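Long-range contact in peptidyl-tRNA hydrolase (Thermoplasma acidophilum, PDB 1RLK), which probably hydrolyses peptidyl-tRNAs that drop off the ribosome during protein synthesis, releasing the tRNA and an N-acyl amino acid: residues Val6-Lys11 against Thr95-Gly100. Sequence-based numbering, arbitrary orientation.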
ATOM      1  N   VAL A   6      -4.771  -2.400  -1.980  1.00 17.21           N
ATOM      2  CA  VAL A   6      -3.708  -3.370  -1.783  1.00 17.10           C
ATOM      3  C   VAL A   6      -2.572  -2.734  -1.002  1.00 16.95           C
ATOM      4  O   VAL A   6      -2.212  -1.595  -1.275  1.00 15.56           O
ATOM      5  CB  VAL A   6      -3.097  -3.854  -3.125  1.00 17.21           C
ATOM      6  CG1 VAL A   6      -2.007  -4.896  -2.889  1.00 17.35           C
ATOM      7  CG2 VAL A   6      -4.152  -4.362  -4.030  1.00 18.22           C
ATOM      8  N   ILE A   7      -1.992  -3.472  -0.065  1.00 16.71           N
ATOM      9  CA  ILE A   7      -0.754  -3.057   0.561  1.00 17.45           C
ATOM     10  C   ILE A   7       0.263  -4.152   0.399  1.00 17.79           C
ATOM     11  O   ILE A   7       0.007  -5.294   0.759  1.00 18.07           O
ATOM     12  CB  ILE A   7      -0.948  -2.722   2.064  1.00 16.95           C
ATOM     13  CG1 ILE A   7      -2.084  -1.725   2.242  1.00 16.98           C
ATOM     14  CG2 ILE A   7       0.344  -2.155   2.635  1.00 18.22           C
ATOM     15  CD1 ILE A   7      -3.408  -2.364   2.588  1.00 14.80           C
ATOM     16  N   ALA A   8       1.419  -3.804  -0.154  1.00 18.38           N
ATOM     17  CA  ALA A   8       2.497  -4.745  -0.386  1.00 18.37           C
ATOM     18  C   ALA A   8       3.595  -4.489   0.631  1.00 19.38           C
ATOM     19  O   ALA A   8       4.096  -3.370   0.725  1.00 19.06           O
ATOM     20  CB  ALA A   8       3.030  -4.598  -1.810  1.00 18.84           C
ATOM     21  N   VAL A   9       3.967  -5.544   1.357  1.00 19.98           N
ATOM     22  CA  VAL A   9       4.821  -5.493   2.528  1.00 21.00           C
ATOM     23  C   VAL A   9       6.136  -6.192   2.224  1.00 22.16           C
ATOM     24  O   VAL A   9       6.134  -7.291   1.690  1.00 22.11           O
ATOM     25  CB  VAL A   9       4.132  -6.203   3.696  1.00 21.09           C
ATOM     26  CG1 VAL A   9       5.003  -6.188   4.954  1.00 21.93           C
ATOM     27  CG2 VAL A   9       2.780  -5.573   3.950  1.00 21.57           C
ATOM     28  N   ARG A  10       7.258  -5.552   2.556  1.00 23.47           N
ATOM     29  CA  ARG A  10       8.590  -6.178   2.457  1.00 24.81           C
ATOM     30  C   ARG A  10       8.768  -7.298   3.467  1.00 26.40           C
ATOM     31  O   ARG A  10       8.477  -7.111   4.653  1.00 26.58           O
ATOM     32  CB  ARG A  10       9.711  -5.144   2.675  1.00 24.61           C
ATOM     33  CG  ARG A  10       9.937  -4.227   1.504  1.00 23.96           C
ATOM     34  CD  ARG A  10      11.044  -3.179   1.736  1.00 23.36           C
ATOM     35  NE  ARG A  10      12.351  -3.797   1.985  1.00 24.81           N
ATOM     36  CZ  ARG A  10      13.477  -3.114   2.204  1.00 26.29           C
ATOM     37  NH1 ARG A  10      13.480  -1.793   2.237  1.00 25.89           N
ATOM     38  NH2 ARG A  10      14.617  -3.753   2.394  1.00 28.10           N
ATOM     39  N   LYS A  11       9.270  -8.448   3.002  1.00 27.74           N
ATOM     40  CA  LYS A  11       9.487  -9.617   3.858  1.00 29.18           C
ATOM     41  C   LYS A  11      10.940  -9.730   4.333  1.00 29.66           C
ATOM     42  O   LYS A  11      11.226 -10.468   5.261  1.00 29.71           O
ATOM     43  CB  LYS A  11       9.045 -10.916   3.154  1.00 29.84           C
ATOM     44  CG  LYS A  11       9.808 -11.265   1.863  1.00 32.47           C
ATOM     45  CD  LYS A  11       9.694 -12.757   1.454  1.00 35.61           C
ATOM     46  CE  LYS A  11       8.359 -13.078   0.801  1.00 37.23           C
ATOM     47  NZ  LYS A  11       8.494 -13.604  -0.600  1.00 40.04           N
ATOM     48  N   THR A  95       9.102   0.255   4.274  1.00 20.66           N
ATOM     49  CA  THR A  95       8.538  -1.006   4.777  1.00 19.81           C
ATOM     50  C   THR A  95       7.493  -1.601   3.851  1.00 19.37           C
ATOM     51  O   THR A  95       7.370  -2.813   3.760  1.00 20.31           O
ATOM     52  CB  THR A  95       7.885  -0.800   6.174  1.00 19.84           C
ATOM     53  OG1 THR A  95       6.942   0.292   6.151  1.00 18.42           O
ATOM     54  CG2 THR A  95       8.914  -0.390   7.184  1.00 19.34           C
ATOM     55  N   CYS A  96       6.705  -0.755   3.208  1.00 18.79           N
ATOM     56  CA  CYS A  96       5.588  -1.205   2.403  1.00 18.56           C
ATOM     57  C   CYS A  96       5.085  -0.112   1.485  1.00 18.66           C
ATOM     58  O   CYS A  96       5.554   1.023   1.546  1.00 19.18           O
ATOM     59  CB  CYS A  96       4.462  -1.702   3.317  1.00 18.68           C
ATOM     60  SG  CYS A  96       3.718  -0.418   4.343  1.00 19.54           S
ATOM     61  N   ILE A  97       4.156  -0.454   0.598  1.00 17.86           N
ATOM     62  CA  ILE A  97       3.515   0.530  -0.262  1.00 17.64           C
ATOM     63  C   ILE A  97       2.022   0.248  -0.354  1.00 17.42           C
ATOM     64  O   ILE A  97       1.613  -0.894  -0.570  1.00 17.50           O
ATOM     65  CB  ILE A  97       4.173   0.572  -1.664  1.00 17.20           C
ATOM     66  CG1 ILE A  97       3.522   1.636  -2.534  1.00 17.16           C
ATOM     67  CG2 ILE A  97       4.106  -0.776  -2.365  1.00 17.04           C
ATOM     68  CD1 ILE A  97       4.268   1.881  -3.839  1.00 16.80           C
ATOM     69  N   GLY A  98       1.212   1.274  -0.147  1.00 16.82           N
ATOM     70  CA  GLY A  98      -0.229   1.170  -0.314  1.00 17.41           C
ATOM     71  C   GLY A  98      -0.672   1.611  -1.697  1.00 17.89           C
ATOM     72  O   GLY A  98      -0.074   2.521  -2.295  1.00 17.31           O
ATOM     73  N   LEU A  99      -1.719   0.971  -2.205  1.00 17.74           N
ATOM     74  CA  LEU A  99      -2.313   1.310  -3.498  1.00 18.56           C
ATOM     75  C   LEU A  99      -3.827   1.378  -3.398  1.00 18.97           C
ATOM     76  O   LEU A  99      -4.464   0.459  -2.873  1.00 19.16           O
ATOM     77  CB  LEU A  99      -1.983   0.273  -4.576  1.00 18.67           C
ATOM     78  CG  LEU A  99      -0.613  -0.361  -4.660  1.00 20.66           C
ATOM     79  CD1 LEU A  99      -0.676  -1.511  -5.640  1.00 22.16           C
ATOM     80  CD2 LEU A  99       0.421   0.667  -5.125  1.00 22.78           C
ATOM     81  N   GLY A 100      -4.407   2.440  -3.945  1.00 18.95           N
ATOM     82  CA  GLY A 100      -5.849   2.549  -4.062  1.00 19.45           C
ATOM     83  C   GLY A 100      -6.476   3.369  -2.950  1.00 20.03           C
ATOM     84  O   GLY A 100      -5.775   4.160  -2.305  1.00 19.97           O
TER
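Val6 with Leu99, and two residues on Ala8 with Ile97, form hydrogen-bonded pairs of an antiparallel ladder. Each pair exchanges two backbone bonds. Leu99 N to Val6 O is the shortest, at 2.8 Å, and Ala8 N to Ile97 O spans 2.9 Å. A fifth bond, Arg10 N to Thr95 O at 3.0 Å, is nearly straight (169° at the hydrogen).

Ile7 with Gly98 and Val9 with Cys96 are the non-hydrogen-bonded pairs that alternate with these. At the first, CA-H...O contacts add to the ladder: Ile7 CA to Ile97 O at 3.4 Å and Gly98 CA to Val6 O.

Side chains alternate between two faces. On one, the methyl of Ala8 meets the CG2 branch of Ile97 at 4.0 Å, and Leu99 CD1 reaches Val6 CB at 4.2 Å. Ile97 CG1 is anti to the backbone N (chi1 -178°), which leaves CG2 to make this touch. Helices 61-74 and 104-111 pack on this face.

On the other, Ile7 CG2 comes within 4.2 Å of Cys96 SG, while Val9 CG2 approaches Cys96 CB. Helix 17-38 covers it through Val24 and Ala27. Arg10 NE forms a salt bridge with Asp12, and NH1 bonds to Ile94 O.

Strands 53-58 and 78-82 flank this central pair of the mixed sheet. Inward backbone groups of Val6, Ala8, Ile97 and Leu99 are paired, and apolar side chains face helices on both sides, as in an alpha/beta sandwich.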